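Citrinin polyketide synthase (Monascus purpureus, PDB 5MPT) builds the polyketide precursor of the mycotoxin citrinin, this chain being its C-methyltransferase (CMeT) domain with S-adenosyl-L-homocysteine bound. Local coordinates at residues N266-P271 with E295-N300; N300-L305 with V357-V362. One frame throughout, in Å; residues are numbered along the deposited sequence. Where two conformers were deposited one is given.

Contact 1. Residues N266-P271 with E295-N300; sequences NIESPP and EISTRN. With SAH (S-adenosyl-L-homocysteine), chain B.
The side-chain amide nitrogen of Asn-300 reaches into the turn that holds the adenine of S-adenosyl-L-homocysteine and meets two successive backbone carbonyls there. Its bond to Ile-267 O is nearly straight (ND2 to O 3.1 Å, 164° at the hydrogen), lies close to the Asn-300 amide plane and uses an in-plane lone pair of the carbonyl. The second, to Glu-268 O, is weak: ND2 to O is 2.9 Å, but the bond is strongly bent. With CG beside the backbone N (chi1 -67°), the amide leans back toward the preceding helical turn and the loop.

On the other side of the turn, Ile-267 N donates to SAH N1 at 3.0 Å, while Asn-266 OD1 takes a hydrogen from SAH N6 at 2.9 Å. The same OD1 accepts from Glu-268 N at 2.8 Å, an Asx turn inside the type I turn 266-269. Asn-300 is thus placed as a second-shell residue and probably steadies the turn whose Ile-267 N-H and Asn-266 OD1 meet the adenine edge.

Ile-267 divides its branches: CG1 and CD1 lie over one face of the adenine, near N1 and C2, whereas CG2 packs on Ser-297 CB at 3.6 Å. Ser-297 OG is bonded to Thr-291, and Glu-268 forms a salt bridge with Arg-292. Pro-271 CG rests 3.7 Å from Asn-300 O, extending the contact along the helix.

In this class I (Rossmann-like) methyltransferase fold, the contact joins the adenine-binding loop after strand 260-264, an outermost strand of the mixed sheet, to helix 294-304, whose other flank meets helix 347-356.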
ATOM      1  N   ASN A 266      12.492  -8.604   9.591  1.00 25.14           N
ATOM      2  CA  ASN A 266      11.251  -8.167  10.216  1.00 23.84           C
ATOM      3  C   ASN A 266      11.422  -6.732  10.690  1.00 22.69           C
ATOM      4  O   ASN A 266      12.311  -6.446  11.508  1.00 25.48           O
ATOM      5  CB  ASN A 266      10.911  -9.091  11.382  1.00 22.91           C
ATOM      6  CG  ASN A 266       9.582  -8.772  12.028  1.00 23.51           C
ATOM      7  OD1 ASN A 266       9.031  -7.689  11.891  1.00 26.11           O
ATOM      8  ND2 ASN A 266       9.102  -9.721  12.827  1.00 23.56           N
ATOM      9  N   ILE A 267      10.643  -5.826  10.094  1.00 20.29           N
ATOM     10  CA  ILE A 267      10.638  -4.406  10.438  1.00 20.87           C
ATOM     11  C   ILE A 267      10.497  -4.180  11.928  1.00 21.35           C
ATOM     12  O   ILE A 267      11.057  -3.208  12.459  1.00 22.35           O
ATOM     13  CB  ILE A 267       9.508  -3.694   9.677  1.00 20.17           C
ATOM     14  CG1 ILE A 267       9.759  -3.796   8.174  1.00 21.15           C
ATOM     15  CG2 ILE A 267       9.333  -2.239  10.152  1.00 20.27           C
ATOM     16  CD1 ILE A 267       8.546  -3.495   7.291  1.00 21.64           C
ATOM     17  N   GLU A 268       9.755  -5.061  12.631  1.00 22.83           N
ATOM     18  CA  GLU A 268       9.489  -4.860  14.055  1.00 22.54           C
ATOM     19  C   GLU A 268      10.660  -5.266  14.934  1.00 22.90           C
ATOM     20  O   GLU A 268      10.696  -4.870  16.105  1.00 22.69           O
ATOM     21  CB  GLU A 268       8.248  -5.654  14.501  1.00 23.23           C
ATOM     22  CG  GLU A 268       6.989  -5.183  13.818  1.00 23.89           C
ATOM     23  CD  GLU A 268       5.706  -5.720  14.430  1.00 24.97           C
ATOM     24  OE1 GLU A 268       5.769  -6.337  15.529  1.00 24.84           O
ATOM     25  OE2 GLU A 268       4.639  -5.522  13.815  1.00 26.96           O
ATOM     26  N   SER A 269      11.606  -6.057  14.399  1.00 22.79           N
ATOM     27  CA  SER A 269      12.719  -6.565  15.204  1.00 24.04           C
ATOM     28  C   SER A 269      13.818  -5.523  15.400  1.00 22.98           C
ATOM     29  O   SER A 269      14.105  -4.731  14.521  1.00 24.84           O
ATOM     30  CB  SER A 269      13.345  -7.781  14.539  1.00 26.09           C
ATOM     31  OG  SER A 269      12.428  -8.852  14.465  1.00 30.49           O
ATOM     32  N   PRO A 270      14.489  -5.535  16.544  1.00 24.49           N
ATOM     33  CA  PRO A 270      15.711  -4.760  16.664  1.00 26.07           C
ATOM     34  C   PRO A 270      16.720  -5.216  15.629  1.00 26.90           C
ATOM     35  O   PRO A 270      16.799  -6.413  15.297  1.00 30.28           O
ATOM     36  CB  PRO A 270      16.177  -5.070  18.092  1.00 29.52           C
ATOM     37  CG  PRO A 270      15.531  -6.360  18.405  1.00 30.60           C
ATOM     38  CD  PRO A 270      14.233  -6.333  17.755  1.00 27.33           C
ATOM     39  N   PRO A 271      17.504  -4.298  15.077  1.00 30.12           N
ATOM     40  CA  PRO A 271      18.520  -4.700  14.095  1.00 30.32           C
ATOM     41  C   PRO A 271      19.676  -5.430  14.736  1.00 32.75           C
ATOM     42  O   PRO A 271      20.202  -4.978  15.748  1.00 31.67           O
ATOM     43  CB  PRO A 271      19.018  -3.364  13.528  1.00 35.98           C
ATOM     44  CG  PRO A 271      18.142  -2.296  14.156  1.00 43.31           C
ATOM     45  CD  PRO A 271      17.567  -2.871  15.392  1.00 37.76           C
ATOM     46  N   GLU A 295       6.102   3.866  15.987  1.00 27.73           N
ATOM     47  CA  GLU A 295       7.301   4.359  16.680  1.00 32.01           C
ATOM     48  C   GLU A 295       8.391   3.297  16.733  1.00 28.29           C
ATOM     49  O   GLU A 295       9.566   3.562  16.422  1.00 24.98           O
ATOM     50  CB  GLU A 295       6.952   4.792  18.099  1.00 41.50           C
ATOM     51  CG  GLU A 295       6.229   6.120  18.198  1.00 52.29           C
ATOM     52  CD  GLU A 295       6.114   6.611  19.629  1.00 63.12           C
ATOM     53  OE1 GLU A 295       6.919   6.165  20.479  1.00 64.55           O
ATOM     54  OE2 GLU A 295       5.216   7.441  19.894  1.00 69.27           O
ATOM     55  N   ILE A 296       8.031   2.097  17.165  1.00 33.42           N
ATOM     56  CA  ILE A 296       9.010   1.017  17.253  0.91 35.70           C
ATOM     57  C   ILE A 296       9.569   0.699  15.875  1.00 31.89           C
ATOM     58  O   ILE A 296      10.787   0.565  15.699  1.00 28.12           O
ATOM     59  CB  ILE A 296       8.371  -0.222  17.922  0.91 41.33           C
ATOM     60  CG1 ILE A 296       8.062   0.083  19.382  0.91 41.58           C
ATOM     61  CG2 ILE A 296       9.246  -1.452  17.769  0.91 37.42           C
ATOM     62  CD1 ILE A 296       7.277  -1.026  20.080  0.91 40.42           C
ATOM     63  N   SER A 297       8.694   0.596  14.867  1.00 25.45           N
ATOM     64  CA  SER A 297       9.172   0.224  13.543  1.00 22.87           C
ATOM     65  C   SER A 297      10.094   1.297  12.957  1.00 22.47           C
ATOM     66  O   SER A 297      11.144   0.979  12.391  1.00 24.37           O
ATOM     67  CB  SER A 297       8.008  -0.024  12.610  1.00 23.83           C
ATOM     68  OG  SER A 297       7.308  -1.158  13.052  1.00 25.09           O
ATOM     69  N   THR A 298       9.707   2.570  13.056  1.00 21.44           N
ATOM     70  CA  THR A 298      10.504   3.596  12.421  1.00 22.75           C
ATOM     71  C   THR A 298      11.773   3.849  13.223  1.00 24.25           C
ATOM     72  O   THR A 298      12.786   4.251  12.655  1.00 23.84           O
ATOM     73  CB  THR A 298       9.691   4.891  12.208  1.00 22.66           C
ATOM     74  OG1 THR A 298       9.261   5.411  13.464  1.00 25.27           O
ATOM     75  CG2 THR A 298       8.451   4.677  11.259  1.00 23.28           C
ATOM     76  N   ARG A 299      11.747   3.603  14.532  0.60 27.85           N
ATOM     77  CA  ARG A 299      12.971   3.673  15.322  0.60 31.68           C
ATOM     78  C   ARG A 299      13.945   2.581  14.899  0.60 27.51           C
ATOM     79  O   ARG A 299      15.146   2.833  14.720  0.60 27.12           O
ATOM     80  CB  ARG A 299      12.645   3.565  16.811  0.60 37.63           C
ATOM     81  CG  ARG A 299      13.858   3.808  17.717  0.60 45.96           C
ATOM     82  CD  ARG A 299      13.484   3.832  19.183  0.60 52.95           C
ATOM     83  NE  ARG A 299      12.790   5.059  19.580  0.60 55.95           N
ATOM     84  CZ  ARG A 299      11.509   5.135  19.939  0.60 68.25           C
ATOM     85  NH1 ARG A 299      10.734   4.055  19.961  0.60 74.97           N
ATOM     86  NH2 ARG A 299      10.997   6.309  20.286  0.60 66.20           N
ATOM     87  N   ASN A 300      13.446   1.356  14.732  1.00 26.54           N
ATOM     88  CA  ASN A 300      14.278   0.277  14.221  1.00 24.62           C
ATOM     89  C   ASN A 300      14.920   0.671  12.896  1.00 22.11           C
ATOM     90  O   ASN A 300      16.123   0.487  12.692  1.00 23.04           O
ATOM     91  CB  ASN A 300      13.458  -0.999  14.042  1.00 26.54           C
ATOM     92  CG  ASN A 300      12.965  -1.584  15.351  1.00 29.29           C
ATOM     93  OD1 ASN A 300      13.532  -1.346  16.418  1.00 30.51           O
ATOM     94  ND2 ASN A 300      11.923  -2.384  15.265  1.00 29.63           N
TER
HETATM   95  N   SAH B2201       6.065  -3.697  -1.186  1.00 23.29           N
HETATM   96  CA  SAH B2201       4.999  -4.716  -1.420  1.00 23.82           C
HETATM   97  CB  SAH B2201       3.551  -4.238  -1.413  1.00 24.69           C
HETATM   98  CG  SAH B2201       2.986  -3.934  -0.037  1.00 24.25           C
HETATM   99  SD  SAH B2201       2.463  -5.530   0.679  1.00 25.90           S
HETATM  100  C   SAH B2201       5.277  -5.370  -2.803  1.00 24.99           C
HETATM  101  O   SAH B2201       4.812  -6.600  -2.860  1.00 26.98           O
HETATM  102  OXT SAH B2201       5.813  -4.809  -3.725  1.00 24.69           O
HETATM  103  C5' SAH B2201       3.195  -5.478   2.335  1.00 25.52           C
HETATM  104  C4' SAH B2201       4.465  -6.304   2.343  1.00 24.83           C
HETATM  105  O4' SAH B2201       5.045  -6.098   3.649  1.00 27.15           O
HETATM  106  C3' SAH B2201       4.266  -7.817   2.182  1.00 25.50           C
HETATM  107  O3' SAH B2201       5.265  -8.275   1.276  1.00 23.61           O
HETATM  108  C2' SAH B2201       4.476  -8.359   3.607  1.00 26.24           C
HETATM  109  O2' SAH B2201       5.053  -9.663   3.619  1.00 26.86           O
HETATM  110  C1' SAH B2201       5.459  -7.338   4.165  1.00 26.67           C
HETATM  111  N9  SAH B2201       5.504  -7.221   5.618  1.00 24.65           N
HETATM  112  C8  SAH B2201       4.459  -7.245   6.502  1.00 25.96           C
HETATM  113  N7  SAH B2201       4.818  -7.165   7.761  1.00 25.94           N
HETATM  114  C5  SAH B2201       6.203  -7.089   7.702  1.00 23.73           C
HETATM  115  C6  SAH B2201       7.194  -6.991   8.698  1.00 23.80           C
HETATM  116  N6  SAH B2201       6.939  -6.990  10.012  1.00 23.45           N
HETATM  117  N1  SAH B2201       8.478  -6.930   8.295  1.00 23.82           N
HETATM  118  C2  SAH B2201       8.751  -6.964   6.987  1.00 22.92           C
HETATM  119  N3  SAH B2201       7.909  -7.049   5.956  1.00 22.76           N
HETATM  120  C4  SAH B2201       6.638  -7.115   6.386  1.00 23.11           C

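Contact 2. Residues N300-L305 with V357-V362; sequences NIHRIL and VGYGHV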
ATOM      1  N   ASN A 300      13.446   1.356  14.732  1.00 26.54           N
ATOM      2  CA  ASN A 300      14.278   0.277  14.221  1.00 24.62           C
ATOM      3  C   ASN A 300      14.920   0.671  12.896  1.00 22.11           C
ATOM      4  O   ASN A 300      16.123   0.487  12.692  1.00 23.04           O
ATOM      5  CB  ASN A 300      13.458  -0.999  14.042  1.00 26.54           C
ATOM      6  CG  ASN A 300      12.965  -1.584  15.351  1.00 29.29           C
ATOM      7  OD1 ASN A 300      13.532  -1.346  16.418  1.00 30.51           O
ATOM      8  ND2 ASN A 300      11.923  -2.384  15.265  1.00 29.63           N
ATOM      9  N   ILE A 301      14.109   1.197  11.971  1.00 21.86           N
ATOM     10  CA  ILE A 301      14.621   1.631  10.679  1.00 22.80           C
ATOM     11  C   ILE A 301      15.687   2.696  10.869  1.00 22.03           C
ATOM     12  O   ILE A 301      16.738   2.675  10.212  1.00 20.91           O
ATOM     13  CB  ILE A 301      13.444   2.113   9.815  1.00 24.23           C
ATOM     14  CG1 ILE A 301      12.580   0.886   9.465  1.00 25.47           C
ATOM     15  CG2 ILE A 301      13.970   2.906   8.652  1.00 21.14           C
ATOM     16  CD1 ILE A 301      11.237   1.218   8.818  1.00 24.80           C
ATOM     17  N   HIS A 302      15.438   3.655  11.763  1.00 21.88           N
ATOM     18  CA  HIS A 302      16.418   4.708  11.999  1.00 22.75           C
ATOM     19  C   HIS A 302      17.784   4.135  12.340  1.00 23.28           C
ATOM     20  O   HIS A 302      18.810   4.614  11.852  1.00 22.79           O
ATOM     21  CB  HIS A 302      15.947   5.627  13.124  1.00 23.20           C
ATOM     22  CG  HIS A 302      16.744   6.880  13.241  1.00 24.42           C
ATOM     23  ND1 HIS A 302      17.853   6.985  14.051  1.00 27.88           N
ATOM     24  CD2 HIS A 302      16.593   8.085  12.652  1.00 21.70           C
ATOM     25  CE1 HIS A 302      18.355   8.205  13.946  1.00 27.72           C
ATOM     26  NE2 HIS A 302      17.619   8.891  13.086  1.00 24.40           N
ATOM     27  N   ARG A 303      17.816   3.093  13.164  1.00 24.55           N
ATOM     28  CA  ARG A 303      19.087   2.578  13.659  1.00 24.07           C
ATOM     29  C   ARG A 303      19.862   1.860  12.566  1.00 23.88           C
ATOM     30  O   ARG A 303      21.087   1.768  12.640  1.00 22.88           O
ATOM     31  CB  ARG A 303      18.803   1.647  14.846  1.00 26.19           C
ATOM     32  CG  ARG A 303      20.052   1.101  15.581  1.00 31.55           C
ATOM     33  CD  ARG A 303      20.994   2.199  16.082  1.00 39.32           C
ATOM     34  NE  ARG A 303      20.362   3.078  17.071  1.00 46.62           N
ATOM     35  CZ  ARG A 303      20.722   3.181  18.349  1.00 51.54           C
ATOM     36  NH1 ARG A 303      21.733   2.472  18.836  1.00 49.57           N
ATOM     37  NH2 ARG A 303      20.064   4.014  19.145  1.00 55.92           N
ATOM     38  N   ILE A 304      19.165   1.372  11.542  1.00 20.37           N
ATOM     39  CA  ILE A 304      19.802   0.727  10.400  1.00 21.29           C
ATOM     40  C   ILE A 304      20.374   1.752   9.428  1.00 19.72           C
ATOM     41  O   ILE A 304      21.261   1.418   8.635  1.00 22.77           O
ATOM     42  CB  ILE A 304      18.773  -0.193   9.717  1.00 24.40           C
ATOM     43  CG1 ILE A 304      18.382  -1.333  10.681  1.00 29.32           C
ATOM     44  CG2 ILE A 304      19.299  -0.801   8.433  1.00 25.47           C
ATOM     45  CD1 ILE A 304      17.114  -2.092  10.268  1.00 30.91           C
ATOM     46  N   LEU A 305      19.928   2.997   9.510  1.00 19.24           N
ATOM     47  CA  LEU A 305      20.424   4.031   8.606  1.00 19.97           C
ATOM     48  C   LEU A 305      21.762   4.547   9.081  1.00 22.24           C
ATOM     49  O   LEU A 305      21.980   4.762  10.280  1.00 22.25           O
ATOM     50  CB  LEU A 305      19.464   5.213   8.519  1.00 20.74           C
ATOM     51  CG  LEU A 305      18.149   4.921   7.798  1.00 23.00           C
ATOM     52  CD1 LEU A 305      17.198   6.100   7.853  1.00 25.40           C
ATOM     53  CD2 LEU A 305      18.408   4.544   6.346  1.00 22.90           C
ATOM     54  N   VAL A 357      11.085   9.781  16.991  1.00 28.66           N
ATOM     55  CA  VAL A 357      12.077   8.721  17.142  1.00 27.00           C
ATOM     56  C   VAL A 357      13.457   9.132  16.628  1.00 28.40           C
ATOM     57  O   VAL A 357      14.373   8.307  16.623  1.00 27.97           O
ATOM     58  CB  VAL A 357      11.614   7.415  16.479  1.00 26.32           C
ATOM     59  CG1 VAL A 357      10.236   7.032  17.026  1.00 25.86           C
ATOM     60  CG2 VAL A 357      11.591   7.506  14.956  1.00 24.53           C
ATOM     61  N   GLY A 358      13.631  10.376  16.190  1.00 29.53           N
ATOM     62  CA  GLY A 358      14.965  10.879  15.881  1.00 30.96           C
ATOM     63  C   GLY A 358      15.217  11.251  14.440  1.00 26.91           C
ATOM     64  O   GLY A 358      16.347  11.644  14.127  1.00 27.15           O
ATOM     65  N   TYR A 359      14.267  11.150  13.515  1.00 23.79           N
ATOM     66  CA  TYR A 359      14.527  11.620  12.161  1.00 20.60           C
ATOM     67  C   TYR A 359      14.567  13.144  12.155  1.00 26.22           C
ATOM     68  O   TYR A 359      13.798  13.797  12.861  1.00 31.71           O
ATOM     69  CB  TYR A 359      13.454  11.099  11.211  1.00 18.29           C
ATOM     70  CG  TYR A 359      13.457   9.593  10.964  1.00 17.09           C
ATOM     71  CD1 TYR A 359      12.801   8.715  11.826  1.00 18.62           C
ATOM     72  CD2 TYR A 359      14.165   9.054   9.897  1.00 16.13           C
ATOM     73  CE1 TYR A 359      12.804   7.334  11.586  1.00 17.94           C
ATOM     74  CE2 TYR A 359      14.172   7.701   9.650  1.00 15.45           C
ATOM     75  CZ  TYR A 359      13.507   6.844  10.506  1.00 17.98           C
ATOM     76  OH  TYR A 359      13.521   5.497  10.255  1.00 19.18           O
ATOM     77  N   GLY A 360      15.481  13.715  11.370  1.00 26.73           N
ATOM     78  CA  GLY A 360      15.758  15.138  11.470  1.00 31.98           C
ATOM     79  C   GLY A 360      15.045  16.004  10.454  1.00 35.91           C
ATOM     80  O   GLY A 360      14.952  17.224  10.619  1.00 42.54           O
ATOM     81  N   HIS A 361      14.533  15.385   9.399  1.00 31.80           N
ATOM     82  CA  HIS A 361      13.866  16.125   8.334  1.00 27.77           C
ATOM     83  C   HIS A 361      12.843  15.212   7.699  1.00 28.64           C
ATOM     84  O   HIS A 361      13.182  14.087   7.324  1.00 27.60           O
ATOM     85  CB  HIS A 361      14.839  16.598   7.263  1.00 28.68           C
ATOM     86  CG  HIS A 361      14.185  17.344   6.135  1.00 31.99           C
ATOM     87  ND1 HIS A 361      13.855  18.678   6.219  1.00 38.85           N
ATOM     88  CD2 HIS A 361      13.809  16.943   4.894  1.00 30.78           C
ATOM     89  CE1 HIS A 361      13.323  19.074   5.076  1.00 39.29           C
ATOM     90  NE2 HIS A 361      13.288  18.041   4.253  1.00 34.10           N
ATOM     91  N   VAL A 362      11.609  15.693   7.569  1.00 28.04           N
ATOM     92  CA  VAL A 362      10.531  14.934   6.945  1.00 24.56           C
ATOM     93  C   VAL A 362       9.886  15.789   5.868  1.00 22.57           C
ATOM     94  O   VAL A 362       9.570  16.962   6.102  1.00 24.05           O
ATOM     95  CB  VAL A 362       9.463  14.492   7.958  1.00 22.74           C
ATOM     96  CG1 VAL A 362       8.367  13.696   7.251  1.00 20.66           C
ATOM     97  CG2 VAL A 362      10.123  13.710   9.126  1.00 23.41           C
TER
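Ile-301 and His-302 take hold of Tyr-359 at two different places, its hydroxyl end and its ring face. From Ile-301, the CG2 branch comes to the ring edge, close to the ring plane, and lies 3.1 Å from Tyr-359 OH, a close methyl-to-oxygen approach. The hydroxyl is bonded to Thr-298 O, one turn back on the same helix. His-302 N is also near this oxygen, but the angle is too poor for a bond.

The imidazole of His-302 makes a T-shaped stack: its edge is directed at the phenol face, with centroids 4.8 Å apart and planes at 86°. CG lies anti to the backbone N (chi1 -168°), which swings the ring out over the phenol face and sets CD2 3.6 Å above the centre of the phenol. At its far end, NE2 is 3.2 Å from Gly-358 O and is hydrogen-bonded to Ala-382 O. Val-357 O lies over one face of the imidazole.

Leu-305, the first residue beyond the helix, closes the row: its CD1 methyl meets Tyr-359 CE2 at 3.9 Å, the two side chains crossing at about a right angle.

Gly-358, with positive phi (116°), forms the Schellman motif that ends helix 347-356 and turns the chain toward strand 361-364, bringing Tyr-359 against helix 294-304.

Tyr-359 therefore joins apolar packing to a polar end: its buried hydroxyl is satisfied by a helix carbonyl. The bond from NE2 to Ala-382 O implies that this nitrogen carries a proton and probably helps fix the ring rotation, while the C-H edge at CD2 faces the phenol pi cloud.

How the contacts relate
Contacts 1 and 2 share helix 294-304 and lie in series along the chain, their centres about 10 Å apart. Asn-300 belongs to both ranges, yet its side chain serves contact 1 and points away from 357-362. The two are coupled directly: Thr-298 OG1 is 3.5 Å from Val-357 CG2, and Pro-271 CB packs on Ile-304 CG1 at 3.6 Å. Contact 1 touches the bound S-adenosyl-L-homocysteine, whereas in contact 2 the Ile-301 side chain is about 9 Å from it. The catalytic Glu-315 side chain lies about 8 Å from that of Ile-267 and about 9 Å from that of Ile-301. Helix 294-304 meets the SAH pocket through contact 1 and the chain entering strand 361-364 through contact 2.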